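Long-range contact in sensor protein (Bacillus halodurans, PDB 3O5Y), which is the GAF domain of a sensor histidine kinase that probably passes phosphate from ATP to a histidine in two-component signalling: residues A[90-102]-A[111-123]. Residues are numbered along the deposited sequence; the frame is centred on the assembly and turned at random.
Sequences AILDLKSILVIPI and VLSIGRKQQIDWS
L98 lays CD2 over one face of the W122 indole, a CH-pi contact 4.0 Å from the centroid of the six-membered ring. The R116 guanidinium covers the opposite face, its CZ 3.5 Å above the ring plane, so the indole is sandwiched between leucine and arginine; R116 NH1 also donates to I120 O (2.7 Å). At the indole edge a water accepts from W122 NE1 (2.9 Å) and donates to I114 O; S96 OG, swung away from the backbone N (chi1 167°), reaches the same water. With an alanine at W122 the indole and its N-H are gone; the water would probably be held less firmly, and a gap is likely to open between L98 CD2 and the R116 guanidinium. Behind these side chains runs an antiparallel hairpin ladder, with paired bonds between L98 and I114 and between I100 and L112; K95 and S96 together face R116 as a classic beta bulge. On the other face of the sheet V99 CG1 meets V111 CG1 at 3.6 Å, and I97 CD1 lies by the hydroxyl of S113, which hydrogen-bonds Y62. The hairpin lies within the antiparallel GAF sheet, between strands 25-32 and 72-75: helix 124-142 packs on L98, I100 and L112, helix 61-68 on I97, V99 and V111.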
ATOM      1  N   ALA A  90       5.634  -1.583  12.252  1.00 47.29           N
ATOM      2  CA  ALA A  90       6.907  -1.611  12.992  1.00 48.48           C
ATOM      3  C   ALA A  90       7.285  -3.031  13.403  1.00 49.57           C
ATOM      4  O   ALA A  90       8.471  -3.391  13.426  1.00 50.44           O
ATOM      5  CB  ALA A  90       6.856  -0.710  14.217  1.00 48.68           C
ATOM      6  N   ILE A  91       6.264  -3.831  13.703  1.00 49.42           N
ATOM      7  CA  ILE A  91       6.460  -5.169  14.230  1.00 50.51           C
ATOM      8  C   ILE A  91       7.048  -6.089  13.180  1.00 50.87           C
ATOM      9  O   ILE A  91       7.598  -7.134  13.506  1.00 51.99           O
ATOM     10  CB  ILE A  91       5.135  -5.746  14.788  1.00 50.93           C
ATOM     11  CG1 ILE A  91       5.417  -6.886  15.780  1.00 52.69           C
ATOM     12  CG2 ILE A  91       4.176  -6.164  13.654  1.00 50.04           C
ATOM     13  CD1 ILE A  91       4.182  -7.389  16.523  1.00 54.88           C
ATOM     14  N   LEU A  92       6.937  -5.679  11.921  1.00 50.63           N
ATOM     15  CA  LEU A  92       7.489  -6.416  10.783  1.00 51.49           C
ATOM     16  C   LEU A  92       8.913  -5.939  10.445  1.00 52.29           C
ATOM     17  O   LEU A  92       9.425  -6.216   9.357  1.00 52.70           O
ATOM     18  CB  LEU A  92       6.564  -6.249   9.571  1.00 50.53           C
ATOM     19  CG  LEU A  92       5.102  -6.664   9.767  1.00 50.45           C
ATOM     20  CD1 LEU A  92       4.261  -6.188   8.606  1.00 48.53           C
ATOM     21  CD2 LEU A  92       4.945  -8.187   9.988  1.00 50.17           C
ATOM     22  N   ASP A  93       9.525  -5.224  11.392  1.00 52.61           N
ATOM     23  CA  ASP A  93      10.847  -4.595  11.248  1.00 54.11           C
ATOM     24  C   ASP A  93      10.953  -3.526  10.158  1.00 52.89           C
ATOM     25  O   ASP A  93      12.044  -3.269   9.672  1.00 54.47           O
ATOM     26  CB  ASP A  93      11.963  -5.632  11.036  1.00 56.09           C
ATOM     27  CG  ASP A  93      12.018  -6.681  12.131  1.00 59.02           C
ATOM     28  OD1 ASP A  93      11.758  -6.355  13.322  1.00 59.01           O
ATOM     29  OD2 ASP A  93      12.334  -7.842  11.782  1.00 62.03           O
ATOM     30  N   LEU A  94       9.848  -2.896   9.783  1.00 50.67           N
ATOM     31  CA  LEU A  94       9.908  -1.876   8.763  1.00 49.56           C
ATOM     32  C   LEU A  94      10.274  -0.552   9.399  1.00 49.83           C
ATOM     33  O   LEU A  94       9.879  -0.281  10.523  1.00 50.28           O
ATOM     34  CB  LEU A  94       8.579  -1.776   8.020  1.00 47.91           C
ATOM     35  CG  LEU A  94       8.135  -3.052   7.310  1.00 47.13           C
ATOM     36  CD1 LEU A  94       6.696  -2.908   6.770  1.00 45.34           C
ATOM     37  CD2 LEU A  94       9.123  -3.435   6.204  1.00 45.54           C
ATOM     38  N   LYS A  95      11.026   0.274   8.679  1.00 49.91           N
ATOM     39  CA  LYS A  95      11.465   1.557   9.215  1.00 50.43           C
ATOM     40  C   LYS A  95      10.895   2.737   8.431  1.00 48.92           C
ATOM     41  O   LYS A  95      11.074   3.896   8.803  1.00 49.18           O
ATOM     42  CB  LYS A  95      12.998   1.616   9.264  1.00 52.53           C
ATOM     43  CG  LYS A  95      13.594   0.762  10.384  1.00 55.91           C
ATOM     44  CD  LYS A  95      15.054   1.146  10.698  1.00 62.00           C
ATOM     45  CE  LYS A  95      15.566   0.432  11.975  1.00 65.38           C
ATOM     46  NZ  LYS A  95      14.703   0.705  13.179  1.00 65.20           N
ATOM     47  N   SER A  96      10.166   2.421   7.367  1.00 47.46           N
ATOM     48  CA  SER A  96       9.788   3.391   6.354  1.00 46.20           C
ATOM     49  C   SER A  96       8.570   2.854   5.623  1.00 44.24           C
ATOM     50  O   SER A  96       8.518   1.677   5.310  1.00 44.56           O
ATOM     51  CB  SER A  96      10.958   3.535   5.388  1.00 47.16           C
ATOM     52  OG  SER A  96      10.591   4.213   4.214  1.00 48.13           O
ATOM     53  N   ILE A  97       7.586   3.705   5.356  1.00 42.64           N
ATOM     54  CA  ILE A  97       6.414   3.281   4.606  1.00 40.58           C
ATOM     55  C   ILE A  97       6.040   4.307   3.527  1.00 39.76           C
ATOM     56  O   ILE A  97       6.034   5.527   3.780  1.00 40.51           O
ATOM     57  CB  ILE A  97       5.213   2.880   5.551  1.00 40.49           C
ATOM     58  CG1 ILE A  97       4.204   1.993   4.812  1.00 40.17           C
ATOM     59  CG2 ILE A  97       4.540   4.091   6.208  1.00 39.28           C
ATOM     60  CD1 ILE A  97       4.647   0.529   4.693  1.00 41.79           C
ATOM     61  N   LEU A  98       5.792   3.806   2.317  1.00 38.14           N
ATOM     62  CA  LEU A  98       5.275   4.610   1.214  1.00 36.84           C
ATOM     63  C   LEU A  98       3.854   4.118   0.918  1.00 35.42           C
ATOM     64  O   LEU A  98       3.631   2.936   0.711  1.00 35.73           O
ATOM     65  CB  LEU A  98       6.155   4.452  -0.023  1.00 37.46           C
ATOM     66  CG  LEU A  98       5.716   5.248  -1.252  1.00 38.59           C
ATOM     67  CD1 LEU A  98       5.843   6.748  -0.956  1.00 38.90           C
ATOM     68  CD2 LEU A  98       6.503   4.864  -2.496  1.00 37.13           C
ATOM     69  N   VAL A  99       2.901   5.032   0.939  1.00 34.21           N
ATOM     70  CA  VAL A  99       1.498   4.712   0.874  1.00 33.19           C
ATOM     71  C   VAL A  99       0.947   5.383  -0.392  1.00 33.56           C
ATOM     72  O   VAL A  99       0.870   6.605  -0.501  1.00 33.94           O
ATOM     73  CB  VAL A  99       0.757   5.206   2.167  1.00 33.48           C
ATOM     74  CG1 VAL A  99      -0.692   4.779   2.144  1.00 33.47           C
ATOM     75  CG2 VAL A  99       1.435   4.671   3.429  1.00 29.63           C
ATOM     76  N   ILE A 100       0.614   4.571  -1.376  1.00 33.72           N
ATOM     77  CA  ILE A 100       0.071   5.075  -2.606  1.00 33.80           C
ATOM     78  C   ILE A 100      -1.408   4.753  -2.659  1.00 33.99           C
ATOM     79  O   ILE A 100      -1.759   3.582  -2.720  1.00 34.32           O
ATOM     80  CB  ILE A 100       0.755   4.392  -3.821  1.00 34.31           C
ATOM     81  CG1 ILE A 100       2.270   4.609  -3.747  1.00 33.63           C
ATOM     82  CG2 ILE A 100       0.129   4.919  -5.150  1.00 33.21           C
ATOM     83  CD1 ILE A 100       3.056   4.024  -4.924  1.00 33.10           C
ATOM     84  N   PRO A 101      -2.270   5.783  -2.645  1.00 34.02           N
ATOM     85  CA  PRO A 101      -3.704   5.542  -2.806  1.00 34.80           C
ATOM     86  C   PRO A 101      -3.979   5.126  -4.251  1.00 35.94           C
ATOM     87  O   PRO A 101      -3.442   5.714  -5.179  1.00 35.90           O
ATOM     88  CB  PRO A 101      -4.331   6.905  -2.520  1.00 34.43           C
ATOM     89  CG  PRO A 101      -3.272   7.905  -2.960  1.00 33.57           C
ATOM     90  CD  PRO A 101      -1.931   7.222  -2.706  1.00 33.99           C
ATOM     91  N   ILE A 102      -4.786   4.093  -4.440  1.00 40.20           N
ATOM     92  CA  ILE A 102      -5.083   3.628  -5.785  1.00 40.05           C
ATOM     93  C   ILE A 102      -6.440   4.161  -6.201  1.00 40.75           C
ATOM     94  O   ILE A 102      -7.449   3.822  -5.598  1.00 41.85           O
ATOM     95  CB  ILE A 102      -5.084   2.116  -5.840  1.00 39.36           C
ATOM     96  CG1 ILE A 102      -3.729   1.593  -5.359  1.00 40.08           C
ATOM     97  CG2 ILE A 102      -5.337   1.652  -7.251  1.00 38.86           C
ATOM     98  CD1 ILE A 102      -3.858   0.235  -4.734  1.00 42.04           C
ATOM     99  N   VAL A 111      -5.431   0.896  -1.620  1.00 38.17           N
ATOM    100  CA  VAL A 111      -4.180   1.480  -1.169  1.00 36.69           C
ATOM    101  C   VAL A 111      -3.056   0.493  -1.417  1.00 37.18           C
ATOM    102  O   VAL A 111      -3.238  -0.723  -1.250  1.00 37.11           O
ATOM    103  CB  VAL A 111      -4.248   1.895   0.335  1.00 37.00           C
ATOM    104  CG1 VAL A 111      -2.850   2.208   0.915  1.00 34.73           C
ATOM    105  CG2 VAL A 111      -5.159   3.097   0.510  1.00 35.28           C
ATOM    106  N   LEU A 112      -1.909   1.014  -1.863  1.00 37.51           N
ATOM    107  CA  LEU A 112      -0.670   0.229  -1.914  1.00 38.40           C
ATOM    108  C   LEU A 112       0.304   0.750  -0.859  1.00 38.33           C
ATOM    109  O   LEU A 112       0.607   1.949  -0.812  1.00 38.55           O
ATOM    110  CB  LEU A 112      -0.042   0.284  -3.303  1.00 38.78           C
ATOM    111  CG  LEU A 112       1.131  -0.662  -3.572  1.00 41.84           C
ATOM    112  CD1 LEU A 112       0.613  -2.085  -3.676  1.00 45.82           C
ATOM    113  CD2 LEU A 112       1.824  -0.306  -4.862  1.00 43.69           C
ATOM    114  N   SER A 113       0.796  -0.153  -0.026  1.00 38.21           N
ATOM    115  CA  SER A 113       1.664   0.193   1.081  1.00 38.66           C
ATOM    116  C   SER A 113       3.015  -0.473   0.883  1.00 38.95           C
ATOM    117  O   SER A 113       3.096  -1.706   0.867  1.00 39.94           O
ATOM    118  CB  SER A 113       1.040  -0.313   2.382  1.00 39.15           C
ATOM    119  OG  SER A 113       1.777   0.148   3.485  1.00 41.22           O
ATOM    120  N   ILE A 114       4.074   0.311   0.715  1.00 38.28           N
ATOM    121  CA  ILE A 114       5.375  -0.287   0.399  1.00 38.29           C
ATOM    122  C   ILE A 114       6.368   0.041   1.502  1.00 38.55           C
ATOM    123  O   ILE A 114       6.601   1.219   1.815  1.00 38.11           O
ATOM    124  CB  ILE A 114       5.925   0.156  -0.980  1.00 38.59           C
ATOM    125  CG1 ILE A 114       4.855   0.016  -2.069  1.00 38.62           C
ATOM    126  CG2 ILE A 114       7.173  -0.656  -1.353  1.00 38.54           C
ATOM    127  CD1 ILE A 114       5.365   0.265  -3.444  1.00 38.66           C
ATOM    128  N   GLY A 115       6.913  -1.015   2.101  1.00 38.59           N
ATOM    129  CA  GLY A 115       7.751  -0.899   3.274  1.00 39.48           C
ATOM    130  C   GLY A 115       9.197  -1.192   2.961  1.00 40.07           C
ATOM    131  O   GLY A 115       9.507  -2.007   2.076  1.00 40.43           O
ATOM    132  N   ARG A 116      10.087  -0.503   3.664  1.00 40.05           N
ATOM    133  CA  ARG A 116      11.515  -0.856   3.630  1.00 40.88           C
ATOM    134  C   ARG A 116      12.015  -1.042   5.041  1.00 41.84           C
ATOM    135  O   ARG A 116      11.617  -0.298   5.962  1.00 41.98           O
ATOM    136  CB  ARG A 116      12.347   0.220   2.919  1.00 40.47           C
ATOM    137  CG  ARG A 116      12.124   0.297   1.432  1.00 40.47           C
ATOM    138  CD  ARG A 116      12.831   1.483   0.809  1.00 42.94           C
ATOM    139  NE  ARG A 116      12.906   1.330  -0.649  1.00 45.06           N
ATOM    140  CZ  ARG A 116      13.354   2.268  -1.477  1.00 47.32           C
ATOM    141  NH1 ARG A 116      13.769   3.439  -0.986  1.00 49.48           N
ATOM    142  NH2 ARG A 116      13.384   2.044  -2.791  1.00 46.97           N
ATOM    143  N   LYS A 117      12.876  -2.043   5.215  1.00 43.36           N
ATOM    144  CA  LYS A 117      13.508  -2.321   6.512  1.00 44.84           C
ATOM    145  C   LYS A 117      14.623  -1.332   6.809  1.00 44.75           C
ATOM    146  O   LYS A 117      14.842  -0.980   7.956  1.00 46.32           O
ATOM    147  CB  LYS A 117      13.996  -3.774   6.603  1.00 45.67           C
ATOM    148  CG  LYS A 117      12.841  -4.740   6.465  1.00 48.20           C
ATOM    149  CD  LYS A 117      13.207  -6.217   6.610  1.00 53.51           C
ATOM    150  CE  LYS A 117      11.899  -7.069   6.615  1.00 52.94           C
ATOM    151  NZ  LYS A 117      12.097  -8.457   7.152  1.00 55.32           N
ATOM    152  N   GLN A 118      15.305  -0.872   5.775  1.00 44.11           N
ATOM    153  CA  GLN A 118      16.351   0.129   5.929  1.00 44.71           C
ATOM    154  C   GLN A 118      15.808   1.467   5.439  1.00 45.42           C
ATOM    155  O   GLN A 118      15.021   1.524   4.485  1.00 44.96           O
ATOM    156  CB  GLN A 118      17.604  -0.256   5.152  1.00 43.83           C
ATOM    157  CG  GLN A 118      18.341  -1.445   5.739  1.00 45.18           C
ATOM    158  CD  GLN A 118      19.603  -1.806   4.969  1.00 46.36           C
ATOM    159  OE1 GLN A 118      20.716  -1.537   5.427  1.00 47.72           O
ATOM    160  NE2 GLN A 118      19.435  -2.403   3.791  1.00 45.83           N
ATOM    161  N   GLN A 119      16.196   2.542   6.111  1.00 47.38           N
ATOM    162  CA  GLN A 119      15.662   3.841   5.774  1.00 47.86           C
ATOM    163  C   GLN A 119      16.426   4.476   4.632  1.00 46.26           C
ATOM    164  O   GLN A 119      17.278   5.340   4.841  1.00 46.11           O
ATOM    165  CB  GLN A 119      15.636   4.755   6.996  1.00 49.95           C
ATOM    166  CG  GLN A 119      14.316   4.726   7.727  1.00 54.00           C
ATOM    167  CD  GLN A 119      13.787   6.115   8.036  1.00 58.46           C
ATOM    168  OE1 GLN A 119      13.456   6.900   7.126  1.00 58.51           O
ATOM    169  NE2 GLN A 119      13.693   6.427   9.328  1.00 59.71           N
ATOM    170  N   ILE A 120      16.083   4.050   3.421  1.00 45.12           N
ATOM    171  CA  ILE A 120      16.728   4.507   2.198  1.00 44.13           C
ATOM    172  C   ILE A 120      15.702   5.334   1.437  1.00 43.86           C
ATOM    173  O   ILE A 120      14.596   4.876   1.196  1.00 44.53           O
ATOM    174  CB  ILE A 120      17.249   3.281   1.381  1.00 44.33           C
ATOM    175  CG1 ILE A 120      18.398   2.598   2.144  1.00 44.90           C
ATOM    176  CG2 ILE A 120      17.677   3.680  -0.032  1.00 43.91           C
ATOM    177  CD1 ILE A 120      18.626   1.157   1.780  1.00 47.00           C
ATOM    178  N   ASP A 121      16.053   6.565   1.088  1.00 44.30           N
ATOM    179  CA  ASP A 121      15.134   7.458   0.389  1.00 44.60           C
ATOM    180  C   ASP A 121      14.561   6.856  -0.891  1.00 44.68           C
ATOM    181  O   ASP A 121      15.216   6.089  -1.593  1.00 44.03           O
ATOM    182  CB  ASP A 121      15.835   8.758   0.000  1.00 45.44           C
ATOM    183  CG  ASP A 121      16.359   9.531   1.194  1.00 46.21           C
ATOM    184  OD1 ASP A 121      15.801   9.402   2.299  1.00 47.24           O
ATOM    185  OD2 ASP A 121      17.328  10.290   1.009  1.00 47.51           O
ATOM    186  N   TRP A 122      13.323   7.227  -1.181  1.00 45.23           N
ATOM    187  CA  TRP A 122      12.708   6.909  -2.440  1.00 45.09           C
ATOM    188  C   TRP A 122      13.198   7.903  -3.484  1.00 45.74           C
ATOM    189  O   TRP A 122      13.096   9.107  -3.286  1.00 46.52           O
ATOM    190  CB  TRP A 122      11.191   6.975  -2.271  1.00 45.09           C
ATOM    191  CG  TRP A 122      10.678   5.737  -1.592  1.00 44.50           C
ATOM    192  CD1 TRP A 122      10.406   5.578  -0.271  1.00 43.88           C
ATOM    193  CD2 TRP A 122      10.420   4.469  -2.212  1.00 44.22           C
ATOM    194  NE1 TRP A 122       9.983   4.289  -0.022  1.00 44.16           N
ATOM    195  CE2 TRP A 122       9.979   3.590  -1.200  1.00 44.68           C
ATOM    196  CE3 TRP A 122      10.515   3.994  -3.526  1.00 43.82           C
ATOM    197  CZ2 TRP A 122       9.632   2.265  -1.457  1.00 44.28           C
ATOM    198  CZ3 TRP A 122      10.179   2.677  -3.776  1.00 44.21           C
ATOM    199  CH2 TRP A 122       9.733   1.830  -2.744  1.00 44.89           C
ATOM    200  N   SER A 123      13.741   7.419  -4.594  1.00 45.63           N
ATOM    201  CA  SER A 123      14.143   8.332  -5.667  1.00 46.65           C
ATOM    202  C   SER A 123      12.925   8.794  -6.474  1.00 46.30           C
ATOM    203  O   SER A 123      11.853   8.192  -6.395  1.00 45.25           O
ATOM    204  CB  SER A 123      15.147   7.645  -6.592  1.00 47.44           C
ATOM    205  OG  SER A 123      14.517   6.551  -7.253  1.00 49.42           O
TER
HETATM  206  O   HOH W   1       9.290   2.553   2.214  1.00 49.23           O